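Local coordinates for ADP/ATP-dependent NAD(P)H-hydrate dehydratase (Bacillus subtilis, PDB 3RPZ), which catalyses the ADP- or ATP-dependent dehydration of the hydrated nicotinamide cofactors NADHX and NADPHX, probably restoring NADH and NADPH, at residues N209-K214 / H260-H265; D219-M224 / N241-H246. All blocks are in the same frame, centred on the assembly; numbering follows the deposited sequence.

How the contacts relate
Both contacts are buried, but contact 2 lies nearer the middle of the chain: its centre is about 6 Å from the chain centre, against about 17 Å for contact 1. Contact 2 joins helices 217-231 and 235-256 by apolar side chains and a histidine ring, with no hydrogen bond between its segments. Contact 1 joins a 3-10 turn and the lead-in to helix 264-277 through a lysine, backbone carbonyls, waters and an apolar patch, and the second subunit reaches it. Contact 2 is nested in the chain loop that contact 1 closes. They touch where Leu212 CD2 packs 3.9 Å from His246 CE1. Each contributes residues to the AMP pocket, while Asp219 of contact 2 holds the hydrated cofactor.

Contact 1 of 2, residues N209-K214 / H260-H265; sequences NGALAK and HTLLAH. With AMP (adenosine monophosphate), chain C.
Lys214 sets out with CG opposite its backbone N (chi1 -166°) and bends at chi3 (-66°), which brings NZ to the backbone of 260-265. Leu262 also holds CG anti to its own N, and its CD2 branch lies 3.8 Å from Ala211 CB. The ammonium donates to His260 O and to Leu262 O, at 2.8 Å each. It comes from above both carbonyl planes, 37° out of that of Leu262. A third bond runs to Met54 O of the second subunit. Water 2, 3.1 Å from Lys214 NZ, is a fourth acceptor in reach, so not all four can be full bonds. Water 1 donates to Ala211 O at 3.0 Å and to Leu262 O at 2.9 Å, bridging the two backbones. Replacing Lys214 by a methionine would probably leave the carbonyls of His260, Leu262 and Met54 of the second subunit without their charged donor and free the turn at 260-262 to shift. On the ligand side, Asn209 OD1 accepts from Ala211 N at 2.9 Å in an Asx turn. This starts the short 3-10 segment 210-212. Leu212 CB lies 3.4 Å from AMP N9, and Ala213 also borders the adenine. The segment has AMP at one side and 260-265 at another. A buried lysine held by main-chain oxygens is consistent with a charge stabilised by carbonyl dipoles, probably tying the loop beside the nucleotide to the subunit interface.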
ATOM      1  N   ASN A 209      13.025  10.684  20.611  1.00 15.91           N
ATOM      2  CA  ASN A 209      13.431  12.033  20.242  1.00 15.09           C
ATOM      3  C   ASN A 209      12.271  12.772  19.612  1.00 14.89           C
ATOM      4  O   ASN A 209      11.147  12.193  19.576  1.00 14.68           O
ATOM      5  CB  ASN A 209      14.663  12.016  19.355  1.00 16.21           C
ATOM      6  CG  ASN A 209      14.448  11.260  18.090  1.00 16.47           C
ATOM      7  OD1 ASN A 209      13.362  11.342  17.504  1.00 16.41           O
ATOM      8  ND2 ASN A 209      15.448  10.449  17.648  1.00 18.51           N
ATOM      9  N   GLY A 210      12.491  13.996  19.147  1.00 15.31           N
ATOM     10  CA  GLY A 210      11.402  14.789  18.608  1.00 15.44           C
ATOM     11  C   GLY A 210      10.793  14.254  17.321  1.00 15.40           C
ATOM     12  O   GLY A 210       9.760  14.753  16.872  1.00 14.49           O
ATOM     13  N   ALA A 211      11.373  13.231  16.720  1.00 14.72           N
ATOM     14  CA  ALA A 211      10.693  12.557  15.596  1.00 14.50           C
ATOM     15  C   ALA A 211       9.357  12.025  16.020  1.00 14.47           C
ATOM     16  O   ALA A 211       8.435  11.883  15.197  1.00 14.04           O
ATOM     17  CB  ALA A 211      11.554  11.481  14.967  1.00 15.01           C
ATOM     18  N   LEU A 212       9.213  11.710  17.298  1.00 13.58           N
ATOM     19  CA  LEU A 212       7.956  11.189  17.855  1.00 13.79           C
ATOM     20  C   LEU A 212       6.895  12.248  18.091  1.00 13.26           C
ATOM     21  O   LEU A 212       5.745  11.914  18.380  1.00 13.37           O
ATOM     22  CB  LEU A 212       8.213  10.402  19.158  1.00 13.45           C
ATOM     23  CG  LEU A 212       9.055   9.159  18.994  1.00 13.04           C
ATOM     24  CD1 LEU A 212       9.443   8.621  20.364  1.00 14.10           C
ATOM     25  CD2 LEU A 212       8.321   8.099  18.174  1.00 13.91           C
ATOM     26  N   ALA A 213       7.265  13.517  17.985  1.00 13.72           N
ATOM     27  CA  ALA A 213       6.356  14.648  18.269  1.00 13.62           C
ATOM     28  C   ALA A 213       5.449  14.970  17.074  1.00 14.33           C
ATOM     29  O   ALA A 213       5.552  16.012  16.435  1.00 14.29           O
ATOM     30  CB  ALA A 213       7.166  15.873  18.701  1.00 14.71           C
ATOM     31  N   LYS A 214       4.617  13.972  16.751  1.00 12.96           N
ATOM     32  CA  LYS A 214       3.750  14.051  15.547  1.00 13.07           C
ATOM     33  C   LYS A 214       2.595  13.106  15.750  1.00 13.05           C
ATOM     34  O   LYS A 214       2.730  12.037  16.334  1.00 13.56           O
ATOM     35  CB  LYS A 214       4.516  13.748  14.279  1.00 12.96           C
ATOM     36  CG  LYS A 214       3.781  14.146  12.991  1.00 13.35           C
ATOM     37  CD  LYS A 214       4.523  13.818  11.738  1.00 12.91           C
ATOM     38  CE  LYS A 214       5.818  14.605  11.561  1.00 12.94           C
ATOM     39  NZ  LYS A 214       6.630  14.083  10.432  1.00 12.44           N
ATOM     40  N   HIS A 260      12.180  15.628  11.455  1.00 14.87           N
ATOM     41  CA  HIS A 260      10.926  16.279  11.086  1.00 14.74           C
ATOM     42  C   HIS A 260      10.035  15.418  10.261  1.00 14.34           C
ATOM     43  O   HIS A 260       8.852  15.783  10.055  1.00 14.01           O
ATOM     44  CB  HIS A 260      11.237  17.534  10.304  1.00 14.04           C
ATOM     45  CG  HIS A 260      11.887  18.592  11.122  1.00 14.75           C
ATOM     46  ND1 HIS A 260      11.230  19.281  12.118  1.00 15.68           N
ATOM     47  CD2 HIS A 260      13.142  19.086  11.085  1.00 15.76           C
ATOM     48  CE1 HIS A 260      12.061  20.143  12.670  1.00 15.68           C
ATOM     49  NE2 HIS A 260      13.225  20.074  12.035  1.00 16.73           N
ATOM     50  N   THR A 261      10.530  14.286   9.757  1.00 14.15           N
ATOM     51  CA  THR A 261       9.912  13.610   8.599  1.00 13.40           C
ATOM     52  C   THR A 261       9.339  12.226   8.922  1.00 13.32           C
ATOM     53  O   THR A 261       8.753  11.627   8.024  1.00 14.28           O
ATOM     54  CB  THR A 261      10.871  13.482   7.434  1.00 13.79           C
ATOM     55  OG1 THR A 261      11.931  12.541   7.760  1.00 14.29           O
ATOM     56  CG2 THR A 261      11.516  14.816   7.047  1.00 15.16           C
ATOM     57  N   LEU A 262       9.450  11.720  10.157  1.00 13.33           N
ATOM     58  CA  LEU A 262       8.928  10.389  10.514  1.00 13.51           C
ATOM     59  C   LEU A 262       7.414  10.363  10.448  1.00 13.51           C
ATOM     60  O   LEU A 262       6.767  11.279  10.898  1.00 13.04           O
ATOM     61  CB  LEU A 262       9.387  10.013  11.904  1.00 14.11           C
ATOM     62  CG  LEU A 262       8.933   8.651  12.442  1.00 13.81           C
ATOM     63  CD1 LEU A 262       9.513   7.473  11.683  1.00 14.74           C
ATOM     64  CD2 LEU A 262       9.290   8.544  13.941  1.00 15.00           C
ATOM     65  N   LEU A 263       6.858   9.274   9.939  1.00 13.11           N
ATOM     66  CA  LEU A 263       5.416   9.001  10.079  1.00 12.80           C
ATOM     67  C   LEU A 263       5.270   7.830  11.037  1.00 12.23           C
ATOM     68  O   LEU A 263       6.011   6.851  10.951  1.00 13.09           O
ATOM     69  CB  LEU A 263       4.819   8.670   8.721  1.00 13.13           C
ATOM     70  CG  LEU A 263       4.947   9.773   7.677  1.00 13.49           C
ATOM     71  CD1 LEU A 263       4.455   9.333   6.300  1.00 17.00           C
ATOM     72  CD2 LEU A 263       4.131  11.001   8.133  1.00 17.53           C
ATOM     73  N   ALA A 264       4.284   7.884  11.922  1.00 12.15           N
ATOM     74  CA  ALA A 264       4.127   6.916  12.987  1.00 12.49           C
ATOM     75  C   ALA A 264       4.139   5.491  12.511  1.00 12.38           C
ATOM     76  O   ALA A 264       4.732   4.635  13.182  1.00 13.34           O
ATOM     77  CB  ALA A 264       2.845   7.178  13.777  1.00 13.31           C
ATOM     78  N   HIS A 265       3.472   5.164  11.409  1.00 12.83           N
ATOM     79  CA  HIS A 265       3.466   3.763  10.993  1.00 13.17           C
ATOM     80  C   HIS A 265       4.809   3.211  10.708  1.00 14.23           C
ATOM     81  O   HIS A 265       5.002   1.986  10.796  1.00 15.46           O
ATOM     82  CB  HIS A 265       2.537   3.554   9.791  1.00 14.01           C
ATOM     83  CG  HIS A 265       3.004   4.129   8.516  1.00 13.23           C
ATOM     84  ND1 HIS A 265       3.774   3.466   7.573  1.00 21.75           N
ATOM     85  CD2 HIS A 265       2.775   5.360   8.011  1.00 11.72           C
ATOM     86  CE1 HIS A 265       4.015   4.285   6.554  1.00 18.86           C
ATOM     87  NE2 HIS A 265       3.384   5.423   6.779  1.00 20.93           N
TER
HETATM   88  P   AMP C 278       0.619  10.917  21.815  1.00 14.61           P
HETATM   89  O1P AMP C 278       0.538  10.599  20.279  1.00 17.93           O
HETATM   90  O2P AMP C 278       0.539  12.386  21.956  1.00 18.62           O
HETATM   91  O3P AMP C 278      -0.448  10.084  22.496  1.00 13.16           O
HETATM   92  O5' AMP C 278       1.910  10.207  22.213  1.00 14.46           O
HETATM   93  C5' AMP C 278       3.211  10.751  21.767  1.00 14.29           C
HETATM   94  C4' AMP C 278       4.258   9.701  21.905  1.00 13.48           C
HETATM   95  O4' AMP C 278       5.520  10.187  21.339  1.00 14.37           O
HETATM   96  C3' AMP C 278       4.570   9.271  23.321  1.00 13.02           C
HETATM   97  O3' AMP C 278       5.106   7.963  23.308  1.00 14.92           O
HETATM   98  C2' AMP C 278       5.640  10.325  23.647  1.00 13.79           C
HETATM   99  O2' AMP C 278       6.408  10.013  24.826  1.00 14.89           O
HETATM  100  C1' AMP C 278       6.481  10.294  22.391  1.00 15.11           C
HETATM  101  N9  AMP C 278       7.161  11.571  22.141  1.00 13.26           N
HETATM  102  C8  AMP C 278       6.625  12.677  21.611  1.00 14.68           C
HETATM  103  N7  AMP C 278       7.539  13.698  21.537  1.00 16.16           N
HETATM  104  C5  AMP C 278       8.673  13.157  22.024  1.00 15.52           C
HETATM  105  C6  AMP C 278      10.034  13.694  22.270  1.00 15.66           C
HETATM  106  N6  AMP C 278      10.298  14.975  21.949  1.00 17.01           N
HETATM  107  N1  AMP C 278      10.901  12.841  22.810  1.00 16.23           N
HETATM  108  C2  AMP C 278      10.623  11.569  23.126  1.00 16.52           C
HETATM  109  N3  AMP C 278       9.387  11.004  22.957  1.00 15.25           N
HETATM  110  C4  AMP C 278       8.496  11.810  22.458  1.00 13.80           C
HETATM  111  O   HOH W   1       6.172  10.734  13.677  1.00 13.90           O
HETATM  112  O   HOH W   2       8.675  13.459  12.689  1.00 16.64           O

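Contact 2 of 2, residues D219-M224 / N241-H246; sequences DTLTGM and NAVYLH. With NPW (beta-6-hydroxy-1,4,5,6-tetrahydronicotinamide adenine dinucleotide phosphate), chain D.
Leu221 lays its CB over one face of the His246 ring, 3.8 Å from the centroid and 18° off the ring normal. This is a CH-pi contact, displaced toward the ring's rim. Met224 meets the same ring at its edge: SD lies in the ring plane, 5.0 Å from the centroid. His246 holds CG anti to its backbone N (chi1 176°), which carries the imidazole across to helix 217-231. There NE2 is hydrogen-bonded to Thr217 O, one turn before Leu221, and this bond helps fix the ring's rotation. Met224 bends at chi3, and its CE tucks in 3.5 Å from His246 N. The same methyl reaches Ala242 O at 3.7 Å. Leu221 and His246 also line the AMP pocket. The two helices follow each other in the ribokinase-like fold of this dehydratase family. Their short segments run nearer antiparallel than parallel, at 137°, with axes 9.2 Å apart. The small Ala242 faces Met224 and allows the backbones to come within 5.7 Å, CA to CA. Packing is looser toward the margins. Leu221 CD1 packs on His246 CB and Ala242 O, but its meeting with Val243 CG2 is longer, at 4.2 Å, and Thr220 CG2 stands farther off near the ring edge. On the side turned from helix 235-256, Asp219 meets the hydrated cofactor. Both oxygens of the Asp219 carboxylate accept: O6C of the cofactor donates to OD2 at 2.6 Å, and its O2B donates to OD1. O6C is the hydroxyl of the hydrated nicotinamide ring, the group lost on dehydration.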
ATOM      1  N   ASP A 219      -0.623   6.398  19.352  1.00 12.72           N
ATOM      2  CA  ASP A 219      -1.534   5.348  18.918  1.00 11.97           C
ATOM      3  C   ASP A 219      -0.740   4.073  18.626  1.00 12.82           C
ATOM      4  O   ASP A 219      -1.123   2.955  19.028  1.00 12.89           O
ATOM      5  CB  ASP A 219      -2.375   5.836  17.728  1.00 12.73           C
ATOM      6  CG  ASP A 219      -3.097   7.106  18.005  1.00 14.22           C
ATOM      7  OD1 ASP A 219      -3.696   7.256  19.114  1.00 13.42           O
ATOM      8  OD2 ASP A 219      -3.094   8.002  17.126  1.00 14.45           O
ATOM      9  N   THR A 220       0.380   4.196  17.880  1.00 11.95           N
ATOM     10  CA  THR A 220       1.276   3.095  17.673  1.00 12.10           C
ATOM     11  C   THR A 220       1.747   2.473  19.023  1.00 11.67           C
ATOM     12  O   THR A 220       1.823   1.255  19.192  1.00 12.98           O
ATOM     13  CB  THR A 220       2.463   3.569  16.853  1.00 12.67           C
ATOM     14  OG1 THR A 220       2.024   4.013  15.561  1.00 13.27           O
ATOM     15  CG2 THR A 220       3.497   2.466  16.669  1.00 13.24           C
ATOM     16  N   LEU A 221       2.167   3.334  19.965  1.00 12.16           N
ATOM     17  CA  LEU A 221       2.634   2.859  21.257  1.00 12.34           C
ATOM     18  C   LEU A 221       1.584   1.996  21.945  1.00 12.05           C
ATOM     19  O   LEU A 221       1.919   0.933  22.484  1.00 12.38           O
ATOM     20  CB  LEU A 221       3.086   4.014  22.165  1.00 12.92           C
ATOM     21  CG  LEU A 221       3.459   3.576  23.561  1.00 12.64           C
ATOM     22  CD1 LEU A 221       4.702   2.705  23.572  1.00 13.94           C
ATOM     23  CD2 LEU A 221       3.673   4.822  24.452  1.00 14.55           C
ATOM     24  N   THR A 222       0.319   2.426  21.961  1.00 11.62           N
ATOM     25  CA  THR A 222      -0.724   1.630  22.610  1.00 12.39           C
ATOM     26  C   THR A 222      -0.753   0.224  22.050  1.00 12.49           C
ATOM     27  O   THR A 222      -0.843  -0.768  22.752  1.00 13.06           O
ATOM     28  CB  THR A 222      -2.056   2.328  22.419  1.00 11.51           C
ATOM     29  OG1 THR A 222      -2.001   3.543  23.168  1.00 13.35           O
ATOM     30  CG2 THR A 222      -3.234   1.476  22.900  1.00 13.56           C
ATOM     31  N   GLY A 223      -0.652   0.138  20.732  1.00 12.55           N
ATOM     32  CA  GLY A 223      -0.578  -1.185  20.090  1.00 12.44           C
ATOM     33  C   GLY A 223       0.635  -1.995  20.471  1.00 12.23           C
ATOM     34  O   GLY A 223       0.547  -3.206  20.749  1.00 12.97           O
ATOM     35  N   MET A 224       1.790  -1.351  20.508  1.00 12.23           N
ATOM     36  CA  MET A 224       3.000  -2.056  20.925  1.00 12.16           C
ATOM     37  C   MET A 224       2.873  -2.639  22.353  1.00 12.66           C
ATOM     38  O   MET A 224       3.239  -3.779  22.622  1.00 13.63           O
ATOM     39  CB  MET A 224       4.219  -1.172  20.799  1.00 12.29           C
ATOM     40  CG  MET A 224       4.585  -0.867  19.394  1.00 12.29           C
ATOM     41  SD  MET A 224       6.002   0.256  19.232  1.00 14.21           S
ATOM     42  CE  MET A 224       7.278  -0.632  20.075  1.00 17.84           C
ATOM     43  N   ASN A 241       9.338  -2.469  28.097  1.00 14.68           N
ATOM     44  CA  ASN A 241       9.973  -2.775  26.815  1.00 14.54           C
ATOM     45  C   ASN A 241       9.273  -2.139  25.640  1.00 13.64           C
ATOM     46  O   ASN A 241       9.942  -1.757  24.687  1.00 14.67           O
ATOM     47  CB  ASN A 241      10.141  -4.276  26.599  1.00 14.41           C
ATOM     48  CG  ASN A 241      11.211  -4.879  27.555  1.00 16.59           C
ATOM     49  OD1 ASN A 241      12.094  -4.138  28.039  1.00 16.00           O
ATOM     50  ND2 ASN A 241      11.160  -6.189  27.819  1.00 15.98           N
ATOM     51  N   ALA A 242       7.951  -1.990  25.691  1.00 13.74           N
ATOM     52  CA  ALA A 242       7.243  -1.347  24.624  1.00 13.77           C
ATOM     53  C   ALA A 242       7.634   0.097  24.541  1.00 14.04           C
ATOM     54  O   ALA A 242       7.925   0.630  23.456  1.00 13.45           O
ATOM     55  CB  ALA A 242       5.719  -1.505  24.801  1.00 13.89           C
ATOM     56  N   VAL A 243       7.613   0.794  25.688  1.00 14.18           N
ATOM     57  CA  VAL A 243       7.946   2.227  25.719  1.00 14.05           C
ATOM     58  C   VAL A 243       9.412   2.418  25.237  1.00 13.78           C
ATOM     59  O   VAL A 243       9.717   3.287  24.391  1.00 14.30           O
ATOM     60  CB  VAL A 243       7.764   2.791  27.104  1.00 13.16           C
ATOM     61  CG1 VAL A 243       8.246   4.224  27.180  1.00 14.58           C
ATOM     62  CG2 VAL A 243       6.284   2.724  27.487  1.00 14.66           C
ATOM     63  N   TYR A 244      10.296   1.545  25.684  1.00 13.39           N
ATOM     64  CA  TYR A 244      11.711   1.633  25.309  1.00 14.13           C
ATOM     65  C   TYR A 244      11.928   1.403  23.824  1.00 13.34           C
ATOM     66  O   TYR A 244      12.577   2.194  23.149  1.00 14.61           O
ATOM     67  CB  TYR A 244      12.556   0.625  26.126  1.00 14.82           C
ATOM     68  CG  TYR A 244      14.033   0.713  25.905  1.00 15.67           C
ATOM     69  CD1 TYR A 244      14.603   0.260  24.732  1.00 16.02           C
ATOM     70  CD2 TYR A 244      14.843   1.256  26.865  1.00 15.21           C
ATOM     71  CE1 TYR A 244      15.984   0.376  24.523  1.00 16.18           C
ATOM     72  CE2 TYR A 244      16.207   1.346  26.670  1.00 16.80           C
ATOM     73  CZ  TYR A 244      16.742   0.914  25.482  1.00 16.08           C
ATOM     74  OH  TYR A 244      18.165   1.041  25.296  1.00 19.69           O
ATOM     75  N   LEU A 245      11.376   0.326  23.306  1.00 13.58           N
ATOM     76  CA  LEU A 245      11.588   0.012  21.892  1.00 13.69           C
ATOM     77  C   LEU A 245      10.925   1.023  20.979  1.00 13.38           C
ATOM     78  O   LEU A 245      11.454   1.327  19.925  1.00 13.54           O
ATOM     79  CB  LEU A 245      11.180  -1.431  21.589  1.00 14.32           C
ATOM     80  CG  LEU A 245      12.123  -2.474  22.185  1.00 13.81           C
ATOM     81  CD1 LEU A 245      11.550  -3.894  22.056  1.00 17.24           C
ATOM     82  CD2 LEU A 245      13.549  -2.427  21.621  1.00 17.98           C
ATOM     83  N   HIS A 246       9.759   1.536  21.369  1.00 12.73           N
ATOM     84  CA  HIS A 246       9.081   2.621  20.619  1.00 13.62           C
ATOM     85  C   HIS A 246      10.027   3.797  20.439  1.00 13.05           C
ATOM     86  O   HIS A 246      10.233   4.255  19.311  1.00 13.43           O
ATOM     87  CB  HIS A 246       7.816   2.963  21.367  1.00 13.16           C
ATOM     88  CG  HIS A 246       7.012   4.104  20.844  1.00 13.21           C
ATOM     89  ND1 HIS A 246       7.109   5.377  21.386  1.00 13.99           N
ATOM     90  CD2 HIS A 246       6.058   4.160  19.877  1.00 13.00           C
ATOM     91  CE1 HIS A 246       6.199   6.149  20.779  1.00 13.48           C
ATOM     92  NE2 HIS A 246       5.542   5.433  19.875  1.00 13.44           N
TER
HETATM   93  P   NPW D 279      -0.672  22.259  23.811  1.00 27.35           P
HETATM   94  O1  NPW D 279      -2.033  22.747  23.367  1.00 34.10           O
HETATM   95  O2  NPW D 279       0.273  21.798  22.749  1.00 27.87           O
HETATM   96  O3  NPW D 279       0.035  23.195  24.808  1.00 28.34           O
HETATM   97  PA  NPW D 279      -5.721  16.103  22.693  1.00 19.62           P
HETATM   98  PB  NPW D 279      -4.675  14.204  20.753  1.00 15.67           P
HETATM   99  C1A NPW D 279      -1.465  18.778  25.399  1.00 19.91           C
HETATM  100  C1B NPW D 279      -6.569  10.691  18.252  1.00 14.60           C
HETATM  101  N1C NPW D 279      -5.540  10.697  17.239  1.00 14.20           N
HETATM  102  N1D NPW D 279       3.379  18.580  27.005  1.00 19.48           N
HETATM  103  C2A NPW D 279      -1.594  19.823  24.292  1.00 22.24           C
HETATM  104  O2A NPW D 279      -0.959  20.990  24.771  1.00 24.41           O
HETATM  105  C2B NPW D 279      -6.122  10.159  19.618  1.00 13.39           C
HETATM  106  O2B NPW D 279      -5.996   8.760  19.640  1.00 13.93           O
HETATM  107  C2C NPW D 279      -5.680  10.183  16.046  1.00 15.64           C
HETATM  108  C2D NPW D 279       2.441  19.520  27.190  1.00 18.58           C
HETATM  109  C3A NPW D 279      -3.099  19.962  24.145  1.00 23.53           C
HETATM  110  O3A NPW D 279      -3.682  20.812  25.156  1.00 25.87           O
HETATM  111  C3B NPW D 279      -7.299  10.692  20.460  1.00 14.84           C
HETATM  112  O3B NPW D 279      -8.384   9.765  20.318  1.00 15.34           O
HETATM  113  C3C NPW D 279      -4.957  10.191  14.963  1.00 14.09           C
HETATM  114  N3D NPW D 279       1.174  19.533  26.745  1.00 19.07           N
HETATM  115  C4B NPW D 279      -7.631  12.018  19.761  1.00 13.35           C
HETATM  116  O4B NPW D 279      -6.970  12.032  18.462  1.00 14.80           O
HETATM  117  C4C NPW D 279      -3.674  11.010  15.042  1.00 13.47           C
HETATM  118  C4D NPW D 279       0.894  18.412  26.068  1.00 18.68           C
HETATM  119  O4D NPW D 279      -2.574  17.901  25.176  1.00 19.02           O
HETATM  120  C4E NPW D 279      -3.550  18.533  24.383  1.00 19.85           C
HETATM  121  C5A NPW D 279       1.816  17.368  25.782  1.00 17.30           C
HETATM  122  C5B NPW D 279      -7.159  13.248  20.543  1.00 14.40           C
HETATM  123  O5B NPW D 279      -5.807  13.077  20.976  1.00 15.00           O
HETATM  124  C5C NPW D 279      -3.803  12.043  16.147  1.00 13.27           C
HETATM  125  C5E NPW D 279      -3.663  17.730  23.086  1.00 20.60           C
HETATM  126  O5E NPW D 279      -4.347  16.516  23.373  1.00 21.11           O
HETATM  127  C6C NPW D 279      -4.239  11.390  17.489  1.00 14.57           C
HETATM  128  O6C NPW D 279      -3.289  10.458  17.996  1.00 15.24           O
HETATM  129  C6D NPW D 279       3.154  17.455  26.290  1.00 18.12           C
HETATM  130  N6D NPW D 279       4.116  16.562  26.126  1.00 18.74           N
HETATM  131  N7A NPW D 279       1.277  16.362  25.005  1.00 18.49           N
HETATM  132  C7C NPW D 279      -5.259   9.429  13.786  1.00 13.93           C
HETATM  133  N7C NPW D 279      -4.422   9.484  12.761  1.00 14.52           N
HETATM  134  O7C NPW D 279      -6.326   8.766  13.720  1.00 13.38           O
HETATM  135  C8A NPW D 279      -0.022  16.799  24.785  1.00 16.64           C
HETATM  136  N9A NPW D 279      -0.208  18.038  25.458  1.00 18.56           N
HETATM  137  OA1 NPW D 279      -6.605  17.257  22.464  1.00 26.53           O
HETATM  138  OA2 NPW D 279      -6.102  15.035  23.591  1.00 23.52           O
HETATM  139  OA3 NPW D 279      -5.324  15.585  21.223  1.00 16.74           O
HETATM  140  OB1 NPW D 279      -3.548  13.770  21.578  1.00 15.07           O
HETATM  141  OB2 NPW D 279      -4.444  14.431  19.292  1.00 17.10           O